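Local structure of mucus binding protein (Lactobacillus reuteri, 3I57) at residues K3-Y8 / L17-L22; Q7-E12 / F68-F73; H75-V80 / N123-D128. The protein is a cell-wall-anchored surface protein that probably binds mucus, and the calcium-carrying repeat described here also binds immunoglobulins. All blocks are in the same frame, centred on the assembly; numbering follows the deposited sequence.

Contact 1: residues K3-Y8 / L17-L22; sequences KVHVQY and LRQDDL
Tyr-8 and Arg-18 face each other as an antiparallel hydrogen-bonded pair, and their side chains run alongside, pointing the same way. The tyrosine CB lies 3.7 Å from Arg-18 O. CD1 follows past the same oxygen, which sits at the ring edge. Tyr-8 CE1 is 3.9 Å from Arg-18 NH2, and the guanidinium lies over the ring face in a cation-pi contact. Tyr-8 CE1 also comes within 3.7 Å of Asp-20 OD2. At the tip, OH is hydrogen-bonded to Tyr-32, which also binds Asp-20. Arg-18 grips the Asp-20 carboxylate side-on, with NE 2.9 Å from OD1 and NH2 on OD2. This fixes the guanidinium above the tyrosine. Leu-17 and Arg-18 together oppose Tyr-8, a classic beta bulge.

The other face carries His-5. His-5 ND1 gives a nearly straight bond (178°) to Asp-21 OD1, 2.8 Å away. The donor approaches from above the carboxylate plane. Gln-19 NE2 takes the syn lone pair of that same oxygen. The far ring nitrogen, NE2, binds Asp-66.

The two segments form the N-terminal beta hairpin. Strand 67-80 pairs with strand 2-10, and helix 35-43 brings Phe-41 against Tyr-8, Leu-17 and Arg-18.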
loop_
_atom_site.group_PDB
_atom_site.type_symbol
_atom_site.label_atom_id
_atom_site.label_comp_id
_atom_site.label_asym_id
_atom_site.label_seq_id
_atom_site.Cartn_x
_atom_site.Cartn_y
_atom_site.Cartn_z
ATOM N N LYS A 3 -31.476 -15.407 -26.115
ATOM C CA LYS A 3 -30.639 -14.328 -25.581
ATOM C C LYS A 3 -29.543 -14.893 -24.732
ATOM O O LYS A 3 -29.738 -15.866 -24.005
ATOM C CB LYS A 3 -31.460 -13.352 -24.722
ATOM C CG LYS A 3 -32.488 -12.541 -25.478
ATOM C CD LYS A 3 -33.294 -11.662 -24.491
ATOM C CE LYS A 3 -33.708 -10.343 -25.145
ATOM N NZ LYS A 3 -32.539 -9.558 -25.686
ATOM N N VAL A 4 -28.388 -14.248 -24.811
ATOM C CA VAL A 4 -27.220 -14.665 -24.084
ATOM C C VAL A 4 -26.679 -13.414 -23.380
ATOM O O VAL A 4 -26.751 -12.309 -23.935
ATOM C CB VAL A 4 -26.129 -15.201 -25.050
ATOM C CG1 VAL A 4 -24.819 -15.373 -24.294
ATOM C CG2 VAL A 4 -26.550 -16.507 -25.635
ATOM N N HIS A 5 -26.144 -13.582 -22.181
ATOM C CA HIS A 5 -25.599 -12.439 -21.446
ATOM C C HIS A 5 -24.229 -12.821 -20.953
ATOM O O HIS A 5 -24.085 -13.794 -20.243
ATOM C CB HIS A 5 -26.503 -12.125 -20.232
ATOM C CG HIS A 5 -27.953 -12.057 -20.580
ATOM N ND1 HIS A 5 -28.506 -10.969 -21.231
ATOM C CD2 HIS A 5 -28.955 -12.944 -20.403
ATOM C CE1 HIS A 5 -29.796 -11.189 -21.426
ATOM N NE2 HIS A 5 -30.096 -12.380 -20.930
ATOM N N VAL A 6 -23.218 -12.040 -21.296
ATOM C CA VAL A 6 -21.876 -12.369 -20.833
ATOM C C VAL A 6 -21.476 -11.342 -19.801
ATOM O O VAL A 6 -21.462 -10.152 -20.081
ATOM C CB VAL A 6 -20.867 -12.343 -21.985
ATOM C CG1 VAL A 6 -19.486 -12.720 -21.463
ATOM C CG2 VAL A 6 -21.317 -13.281 -23.094
ATOM N N GLN A 7 -21.158 -11.805 -18.597
ATOM C CA GLN A 7 -21.022 -10.880 -17.469
ATOM C C GLN A 7 -19.571 -10.832 -17.038
ATOM O O GLN A 7 -19.004 -11.848 -16.675
ATOM C CB GLN A 7 -21.926 -11.328 -16.303
ATOM C CG GLN A 7 -23.418 -11.298 -16.721
ATOM C CD GLN A 7 -24.316 -12.075 -15.780
ATOM O OE1 GLN A 7 -25.391 -11.600 -15.346
ATOM N NE2 GLN A 7 -23.900 -13.266 -15.456
ATOM N N TYR A 8 -18.996 -9.644 -17.074
ATOM C CA TYR A 8 -17.606 -9.430 -16.654
ATOM C C TYR A 8 -17.578 -9.035 -15.167
ATOM O O TYR A 8 -18.203 -8.047 -14.771
ATOM C CB TYR A 8 -16.946 -8.374 -17.552
ATOM C CG TYR A 8 -16.741 -8.889 -18.940
ATOM C CD1 TYR A 8 -17.789 -8.861 -19.855
ATOM C CD2 TYR A 8 -15.549 -9.495 -19.320
ATOM C CE1 TYR A 8 -17.651 -9.372 -21.114
ATOM C CE2 TYR A 8 -15.387 -10.018 -20.606
ATOM C CZ TYR A 8 -16.461 -9.955 -21.494
ATOM O OH TYR A 8 -16.346 -10.447 -22.771
ATOM N N LEU A 17 -18.866 -5.678 -13.609
ATOM C CA LEU A 17 -18.181 -4.563 -14.247
ATOM C C LEU A 17 -18.849 -4.159 -15.556
ATOM O O LEU A 17 -18.810 -2.993 -15.909
ATOM C CB LEU A 17 -16.742 -4.944 -14.541
ATOM C CG LEU A 17 -15.973 -5.414 -13.317
ATOM C CD1 LEU A 17 -14.733 -6.202 -13.819
ATOM C CD2 LEU A 17 -15.606 -4.217 -12.441
ATOM N N ARG A 18 -19.438 -5.118 -16.263
ATOM C CA ARG A 18 -20.108 -4.864 -17.550
ATOM C C ARG A 18 -20.873 -6.118 -17.938
ATOM O O ARG A 18 -20.503 -7.226 -17.552
ATOM C CB ARG A 18 -19.070 -4.573 -18.634
ATOM C CG ARG A 18 -19.587 -3.963 -19.945
ATOM C CD ARG A 18 -18.407 -3.772 -20.929
ATOM N NE ARG A 18 -18.130 -4.951 -21.774
ATOM C CZ ARG A 18 -17.008 -5.108 -22.487
ATOM N NH1 ARG A 18 -16.032 -4.201 -22.410
ATOM N NH2 ARG A 18 -16.850 -6.181 -23.266
ATOM N N GLN A 19 -21.959 -5.936 -18.676
ATOM C CA GLN A 19 -22.659 -7.087 -19.271
ATOM C C GLN A 19 -22.886 -6.849 -20.740
ATOM O O GLN A 19 -23.340 -5.757 -21.133
ATOM C CB GLN A 19 -24.021 -7.295 -18.611
ATOM C CG GLN A 19 -24.826 -8.466 -19.232
ATOM C CD GLN A 19 -26.066 -8.759 -18.423
ATOM O OE1 GLN A 19 -25.974 -9.022 -17.220
ATOM N NE2 GLN A 19 -27.237 -8.732 -19.078
ATOM N N ASP A 20 -22.578 -7.862 -21.547
ATOM C CA ASP A 20 -22.780 -7.783 -22.990
ATOM C C ASP A 20 -23.918 -8.723 -23.308
ATOM O O ASP A 20 -23.846 -9.907 -22.946
ATOM C CB ASP A 20 -21.532 -8.282 -23.754
ATOM C CG ASP A 20 -20.306 -7.371 -23.585
ATOM O OD1 ASP A 20 -20.439 -6.295 -22.988
ATOM O OD2 ASP A 20 -19.216 -7.733 -24.085
ATOM N N ASP A 21 -24.932 -8.204 -24.003
ATOM C CA ASP A 21 -26.079 -8.983 -24.466
ATOM C C ASP A 21 -25.917 -9.372 -25.930
ATOM O O ASP A 21 -25.398 -8.580 -26.738
ATOM C CB ASP A 21 -27.363 -8.171 -24.316
ATOM C CG ASP A 21 -27.827 -8.072 -22.893
ATOM O OD1 ASP A 21 -27.191 -8.667 -22.001
ATOM O OD2 ASP A 21 -28.861 -7.401 -22.671
ATOM N N LEU A 22 -26.347 -10.593 -26.273
ATOM C CA LEU A 22 -26.370 -11.064 -27.666
ATOM C C LEU A 22 -27.705 -11.762 -27.879
ATOM O O LEU A 22 -28.226 -12.356 -26.957
ATOM C CB LEU A 22 -25.244 -12.087 -27.918
ATOM C CG LEU A 22 -23.976 -11.898 -27.084
ATOM C CD1 LEU A 22 -23.172 -13.189 -26.988
ATOM C CD2 LEU A 22 -23.143 -10.817 -27.713
HETATM O O HOH W 1 -31.008 -8.588 -23.361
#

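Contact 2: residues Q7-E12 / F68-F73; sequences QYIDGE and FYTVIF
Tyr-8 and Phe-73 both carry CG beside the backbone N and opposite the carbonyl carbon (chi1 -69° and -59°), and from there the two rings reach each other. They meet edge against edge: Tyr-8 CD2 is 3.7 Å from Phe-73 CE2, and each atom lies in the plane of the other ring. Val-71 lies alongside Tyr-8, pointing the same way. Val-71 CB is 3.7 Å from Tyr-8 CD2, and its CG2 makes an off-centre CH-pi contact with the ring. Phe-73 also turns an edge to the backbone, with CD2 3.4 Å from Ile-9 O.

The opposite face carries Gln-7, Thr-70, Ile-9 and Ile-72. The glutamine amide passes between Phe-68 and Thr-70, and its CD is 4.0 Å from Phe-68 CD1. With an alanine in place of Gln-7 the amide is gone, which would probably open a gap beside the Phe-68 ring and uncover the Thr-70 methyl. Ile-9 CB packs on Ile-72 CG1 at 4.2 Å. Gly-11 lies against Ile-72 CG2.

The strands run parallel. Gln-7 and Ile-9 each give an N-H and a carbonyl to strand 68-73. Gly-11 N adds a bond of 2.8 Å to Phe-73 O. The chain then leaves the sheet in an Asx turn, where Asp-10 OD1 accepts from Glu-12 N at 2.7 Å. The other oxygen, Asp-10 OD2, is hydrogen-bonded to His-75 NE2. Parallel pairing of the first and last strands is a hallmark of the beta-grasp fold, and strands 2-10 and 67-80 hold those places in the N-terminal half.

Helix 35-43 covers the aromatic face, where Ile-38 touches Val-71 and Phe-73. Rings and aliphatic groups make up most of this face, where hydrogen bonds meet the buried Asp-10 carboxylate, while partly exposed Gln-7 and Thr-70 make the other face mixed in polarity.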
loop_
_atom_site.group_PDB
_atom_site.type_symbol
_atom_site.label_atom_id
_atom_site.label_comp_id
_atom_site.label_asym_id
_atom_site.label_seq_id
_atom_site.Cartn_x
_atom_site.Cartn_y
_atom_site.Cartn_z
ATOM N N GLN A 7 -21.158 -11.805 -18.597
ATOM C CA GLN A 7 -21.022 -10.880 -17.469
ATOM C C GLN A 7 -19.571 -10.832 -17.038
ATOM O O GLN A 7 -19.004 -11.848 -16.675
ATOM C CB GLN A 7 -21.926 -11.328 -16.303
ATOM C CG GLN A 7 -23.418 -11.298 -16.721
ATOM C CD GLN A 7 -24.316 -12.075 -15.780
ATOM O OE1 GLN A 7 -25.391 -11.600 -15.346
ATOM N NE2 GLN A 7 -23.900 -13.266 -15.456
ATOM N N TYR A 8 -18.996 -9.644 -17.074
ATOM C CA TYR A 8 -17.606 -9.430 -16.654
ATOM C C TYR A 8 -17.578 -9.035 -15.167
ATOM O O TYR A 8 -18.203 -8.047 -14.771
ATOM C CB TYR A 8 -16.946 -8.374 -17.552
ATOM C CG TYR A 8 -16.741 -8.889 -18.940
ATOM C CD1 TYR A 8 -17.789 -8.861 -19.855
ATOM C CD2 TYR A 8 -15.549 -9.495 -19.320
ATOM C CE1 TYR A 8 -17.651 -9.372 -21.114
ATOM C CE2 TYR A 8 -15.387 -10.018 -20.606
ATOM C CZ TYR A 8 -16.461 -9.955 -21.494
ATOM O OH TYR A 8 -16.346 -10.447 -22.771
ATOM N N ILE A 9 -16.881 -9.824 -14.353
ATOM C CA ILE A 9 -17.012 -9.735 -12.893
ATOM C C ILE A 9 -15.678 -9.490 -12.191
ATOM O O ILE A 9 -14.696 -10.135 -12.535
ATOM C CB ILE A 9 -17.551 -11.061 -12.315
ATOM C CG1 ILE A 9 -18.918 -11.423 -12.923
ATOM C CG2 ILE A 9 -17.684 -10.975 -10.783
ATOM C CD1 ILE A 9 -19.845 -10.293 -12.890
ATOM N N ASP A 10 -15.658 -8.595 -11.194
ATOM C CA ASP A 10 -14.501 -8.503 -10.268
ATOM C C ASP A 10 -14.776 -9.483 -9.141
ATOM O O ASP A 10 -15.674 -9.271 -8.302
ATOM C CB ASP A 10 -14.327 -7.092 -9.704
ATOM C CG ASP A 10 -13.195 -6.991 -8.673
ATOM O OD1 ASP A 10 -12.795 -8.010 -8.098
ATOM O OD2 ASP A 10 -12.705 -5.873 -8.449
ATOM N N GLY A 11 -14.046 -10.592 -9.165
ATOM C CA GLY A 11 -14.268 -11.664 -8.205
ATOM C C GLY A 11 -13.663 -11.403 -6.843
ATOM O O GLY A 11 -13.851 -12.205 -5.917
ATOM N N GLU A 12 -12.957 -10.284 -6.691
ATOM C CA GLU A 12 -12.447 -9.936 -5.370
ATOM C C GLU A 12 -13.461 -9.123 -4.618
ATOM O O GLU A 12 -13.532 -9.216 -3.399
ATOM C CB GLU A 12 -11.131 -9.143 -5.437
ATOM C CG GLU A 12 -9.999 -9.932 -6.055
ATOM C CD GLU A 12 -8.624 -9.349 -5.757
ATOM O OE1 GLU A 12 -8.487 -8.428 -4.910
ATOM O OE2 GLU A 12 -7.680 -9.831 -6.386
ATOM N N PHE A 68 -26.563 -17.366 -19.323
ATOM C CA PHE A 68 -25.623 -16.444 -18.686
ATOM C C PHE A 68 -24.245 -17.060 -18.585
ATOM O O PHE A 68 -24.122 -18.229 -18.190
ATOM C CB PHE A 68 -26.120 -16.088 -17.266
ATOM C CG PHE A 68 -27.460 -15.374 -17.256
ATOM C CD1 PHE A 68 -27.524 -14.003 -17.107
ATOM C CD2 PHE A 68 -28.652 -16.080 -17.402
ATOM C CE1 PHE A 68 -28.775 -13.322 -17.085
ATOM C CE2 PHE A 68 -29.899 -15.421 -17.397
ATOM C CZ PHE A 68 -29.967 -14.059 -17.242
ATOM N N TYR A 69 -23.200 -16.288 -18.894
ATOM C CA TYR A 69 -21.839 -16.778 -18.710
ATOM C C TYR A 69 -21.007 -15.692 -18.079
ATOM O O TYR A 69 -21.010 -14.556 -18.572
ATOM C CB TYR A 69 -21.217 -17.130 -20.060
ATOM C CG TYR A 69 -22.051 -18.113 -20.802
ATOM C CD1 TYR A 69 -22.024 -19.467 -20.466
ATOM C CD2 TYR A 69 -22.932 -17.694 -21.800
ATOM C CE1 TYR A 69 -22.816 -20.373 -21.127
ATOM C CE2 TYR A 69 -23.712 -18.608 -22.479
ATOM C CZ TYR A 69 -23.655 -19.937 -22.135
ATOM O OH TYR A 69 -24.438 -20.848 -22.813
ATOM N N THR A 70 -20.287 -16.038 -17.020
ATOM C CA THR A 70 -19.424 -15.060 -16.337
ATOM C C THR A 70 -17.956 -15.132 -16.793
ATOM O O THR A 70 -17.444 -16.188 -17.214
ATOM C CB THR A 70 -19.505 -15.213 -14.803
ATOM O OG1 THR A 70 -19.134 -16.545 -14.439
ATOM C CG2 THR A 70 -20.934 -14.935 -14.284
ATOM N N VAL A 71 -17.293 -13.972 -16.775
ATOM C CA VAL A 71 -15.869 -13.901 -17.004
ATOM C C VAL A 71 -15.336 -13.229 -15.753
ATOM O O VAL A 71 -15.641 -12.066 -15.479
ATOM C CB VAL A 71 -15.494 -13.041 -18.265
ATOM C CG1 VAL A 71 -13.986 -13.013 -18.451
ATOM C CG2 VAL A 71 -16.114 -13.638 -19.531
ATOM N N ILE A 72 -14.563 -13.965 -14.977
ATOM C CA ILE A 72 -14.282 -13.520 -13.624
ATOM C C ILE A 72 -12.816 -13.123 -13.562
ATOM O O ILE A 72 -11.955 -13.851 -14.048
ATOM C CB ILE A 72 -14.583 -14.632 -12.569
ATOM C CG1 ILE A 72 -16.076 -14.974 -12.544
ATOM C CG2 ILE A 72 -14.183 -14.174 -11.142
ATOM C CD1 ILE A 72 -16.427 -16.237 -11.736
ATOM N N PHE A 73 -12.550 -11.964 -12.968
ATOM C CA PHE A 73 -11.186 -11.490 -12.806
ATOM C C PHE A 73 -10.785 -11.345 -11.349
ATOM O O PHE A 73 -11.629 -11.145 -10.477
ATOM C CB PHE A 73 -11.047 -10.097 -13.422
ATOM C CG PHE A 73 -11.382 -10.043 -14.877
ATOM C CD1 PHE A 73 -10.385 -10.131 -15.823
ATOM C CD2 PHE A 73 -12.690 -9.917 -15.291
ATOM C CE1 PHE A 73 -10.694 -10.076 -17.189
ATOM C CE2 PHE A 73 -13.014 -9.879 -16.664
ATOM C CZ PHE A 73 -12.011 -9.961 -17.593
#

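Contact 3: residues H75-V80 / N123-D128; sequences HHRENV and NGVLDD
His-75 ND1 gives its hydrogen to Asp-127 OD2 in a short bond of 2.6 Å. The oxygen lies in the ring plane and uses its syn lone pair, although the ring and carboxylate planes are 63° apart. Asp-127 CG is anti to the backbone N (chi1 178°), which carries the carboxylate across to the histidine. Arg-77 approaches the same oxygen differently. The aspartate lies over one face of the guanidinium, with NH2 3.5 Å from OD2, so this salt bridge rests on charge and no N-H points at the oxygen. A water accepts from Arg-77 NH2 and donates weakly to Asp-127 OD2. The arginine CB packs on Val-125 CG1 at 3.6 Å.

On the other face, Val-80 CG1 meets Leu-126 CB at 3.7 Å. Glu-78 and Leu-126 lie side by side, with the CD2 methyl of the leucine 3.8 Å from the glutamate CD. Glu-78 OE1 comes within 3.2 Å of Asp-128 OD1, two like charges close together, though the exact placing of the Asp-128 carboxylate is doubtful.

Here the end of strand 67-80 pairs antiparallel with the end of strand 112-127. The mixed sheet thereby runs from the N-terminal mucin-binding part into the Muc B2-like part, both of the ubiquitin-like clan. Backbone bonds pair Glu-78 with Leu-126 and Val-80 with Gly-124, and Asp-128 N extends the pairing to His-76 O at 2.9 Å.

Further out, Asp-127 OD1 accepts from the backbone N of Val-129 and of Thr-130, which steadies the carboxylate. Asp-10 takes the NE2 of His-75; flanked by two carboxylates, the imidazole is likely to be positively charged. Glu-12 is the stronger partner of Arg-77 NH2. Val-133 of strand 133-135 packs on both Val-80 and Leu-126.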
loop_
_atom_site.group_PDB
_atom_site.type_symbol
_atom_site.label_atom_id
_atom_site.label_comp_id
_atom_site.label_asym_id
_atom_site.label_seq_id
_atom_site.Cartn_x
_atom_site.Cartn_y
_atom_site.Cartn_z
ATOM N N HIS A 75 -7.563 -9.062 -9.049
ATOM C CA HIS A 75 -6.746 -7.852 -9.267
ATOM C C HIS A 75 -5.294 -8.284 -9.499
ATOM O O HIS A 75 -4.756 -9.046 -8.690
ATOM C CB HIS A 75 -6.784 -6.957 -8.029
ATOM C CG HIS A 75 -8.131 -6.390 -7.715
ATOM N ND1 HIS A 75 -8.303 -5.333 -6.840
ATOM C CD2 HIS A 75 -9.366 -6.709 -8.174
ATOM C CE1 HIS A 75 -9.591 -5.043 -6.762
ATOM N NE2 HIS A 75 -10.256 -5.868 -7.556
ATOM N N HIS A 76 -4.685 -7.839 -10.588
ATOM C CA HIS A 76 -3.270 -8.098 -10.797
ATOM C C HIS A 76 -2.428 -7.339 -9.754
ATOM O O HIS A 76 -2.694 -6.172 -9.447
ATOM C CB HIS A 76 -2.829 -7.723 -12.223
ATOM C CG HIS A 76 -1.398 -8.059 -12.471
ATOM N ND1 HIS A 76 -0.953 -9.364 -12.557
ATOM C CD2 HIS A 76 -0.291 -7.280 -12.490
ATOM C CE1 HIS A 76 0.361 -9.365 -12.697
ATOM N NE2 HIS A 76 0.787 -8.115 -12.670
ATOM N N ARG A 77 -1.432 -8.018 -9.191
ATOM C CA ARG A 77 -0.542 -7.414 -8.203
ATOM C C ARG A 77 0.912 -7.521 -8.608
ATOM O O ARG A 77 1.299 -8.439 -9.337
ATOM C CB ARG A 77 -0.763 -8.054 -6.830
ATOM C CG ARG A 77 -2.136 -7.683 -6.237
ATOM C CD ARG A 77 -2.451 -8.361 -4.909
ATOM N NE ARG A 77 -3.688 -7.798 -4.370
ATOM C CZ ARG A 77 -4.901 -8.218 -4.723
ATOM N NH1 ARG A 77 -5.027 -9.210 -5.592
ATOM N NH2 ARG A 77 -5.975 -7.639 -4.209
ATOM N N GLU A 78 1.713 -6.575 -8.135
ATOM C CA GLU A 78 3.146 -6.597 -8.378
ATOM C C GLU A 78 3.865 -6.073 -7.136
ATOM O O GLU A 78 3.421 -5.125 -6.489
ATOM C CB GLU A 78 3.507 -5.754 -9.602
ATOM C CG GLU A 78 2.990 -4.317 -9.539
ATOM C CD GLU A 78 3.383 -3.480 -10.761
ATOM O OE1 GLU A 78 2.721 -3.639 -11.813
ATOM O OE2 GLU A 78 4.342 -2.663 -10.659
ATOM N N ASN A 79 4.974 -6.708 -6.796
ATOM C CA ASN A 79 5.746 -6.240 -5.665
ATOM C C ASN A 79 6.430 -4.927 -6.015
ATOM O O ASN A 79 7.011 -4.782 -7.102
ATOM C CB ASN A 79 6.821 -7.258 -5.283
ATOM C CG ASN A 79 6.263 -8.631 -5.006
ATOM O OD1 ASN A 79 5.259 -8.779 -4.329
ATOM N ND2 ASN A 79 6.954 -9.659 -5.506
ATOM N N VAL A 80 6.376 -3.967 -5.100
ATOM C CA VAL A 80 7.035 -2.680 -5.320
ATOM C C VAL A 80 8.028 -2.319 -4.208
ATOM O O VAL A 80 7.983 -2.864 -3.101
ATOM C CB VAL A 80 6.009 -1.496 -5.512
ATOM C CG1 VAL A 80 5.109 -1.731 -6.717
ATOM C CG2 VAL A 80 5.151 -1.288 -4.235
ATOM N N ASN A 123 8.625 -2.564 2.015
ATOM C CA ASN A 123 8.194 -2.916 0.673
ATOM C C ASN A 123 6.711 -3.128 0.684
ATOM O O ASN A 123 6.113 -3.215 1.731
ATOM C CB ASN A 123 8.898 -4.177 0.180
ATOM C CG ASN A 123 10.310 -3.879 -0.231
ATOM O OD1 ASN A 123 10.661 -3.930 -1.417
ATOM N ND2 ASN A 123 11.104 -3.478 0.725
ATOM N N GLY A 124 6.124 -3.209 -0.490
ATOM C CA GLY A 124 4.689 -3.420 -0.567
ATOM C C GLY A 124 4.307 -4.163 -1.836
ATOM O O GLY A 124 5.155 -4.571 -2.630
ATOM N N VAL A 125 2.999 -4.374 -1.978
ATOM C CA VAL A 125 2.447 -5.027 -3.143
ATOM C C VAL A 125 1.367 -4.099 -3.694
ATOM O O VAL A 125 0.387 -3.773 -2.995
ATOM C CB VAL A 125 1.763 -6.297 -2.741
ATOM C CG1 VAL A 125 0.996 -6.876 -3.925
ATOM C CG2 VAL A 125 2.789 -7.307 -2.158
ATOM N N LEU A 126 1.548 -3.708 -4.950
ATOM C CA LEU A 126 0.667 -2.766 -5.605
ATOM C C LEU A 126 -0.465 -3.546 -6.258
ATOM O O LEU A 126 -0.245 -4.581 -6.881
ATOM C CB LEU A 126 1.429 -1.976 -6.664
ATOM C CG LEU A 126 0.574 -1.203 -7.646
ATOM C CD1 LEU A 126 -0.076 -0.009 -6.958
ATOM C CD2 LEU A 126 1.450 -0.807 -8.858
ATOM N N ASP A 127 -1.678 -3.061 -6.041
ATOM C CA ASP A 127 -2.867 -3.595 -6.695
ATOM C C ASP A 127 -3.066 -2.740 -7.935
ATOM O O ASP A 127 -3.353 -1.555 -7.833
ATOM C CB ASP A 127 -4.036 -3.441 -5.721
ATOM C CG ASP A 127 -5.383 -3.932 -6.297
ATOM O OD1 ASP A 127 -5.591 -3.824 -7.514
ATOM O OD2 ASP A 127 -6.240 -4.382 -5.509
ATOM N N ASP A 128 -2.877 -3.346 -9.101
ATOM C CA ASP A 128 -2.964 -2.639 -10.351
ATOM C C ASP A 128 -4.362 -2.098 -10.655
ATOM O O ASP A 128 -4.487 -1.167 -11.459
ATOM C CB ASP A 128 -2.509 -3.543 -11.491
ATOM C CG ASP A 128 -1.002 -3.641 -11.617
ATOM O OD1 ASP A 128 -0.242 -2.804 -11.055
ATOM O OD2 ASP A 128 -0.585 -4.578 -12.327
HETATM O O HOH W 2 -5.131 -5.488 -2.498
#

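From the N terminus, contact 1 closes first, folding strand 15-24 back on strand 2-10 as a tight hairpin. Contact 2 starts from the same strand 2-10, sharing Gln-7 and Tyr-8, but closes a much longer loop that takes in helix 35-43 and strand 46-51. The short loop between the segments of contact 1 overlaps the start of this longer one. Strand 2-10 thus lies between strands 15-24 and 67-80. Contact 3 follows in series. It uses the far end of strand 67-80 and closes a loop through strand 93-104. Its pairing with strand 112-127 ties the N-terminal part to the C-terminal part, and side chains of Asp-10 and Glu-12 join contacts 2 and 3.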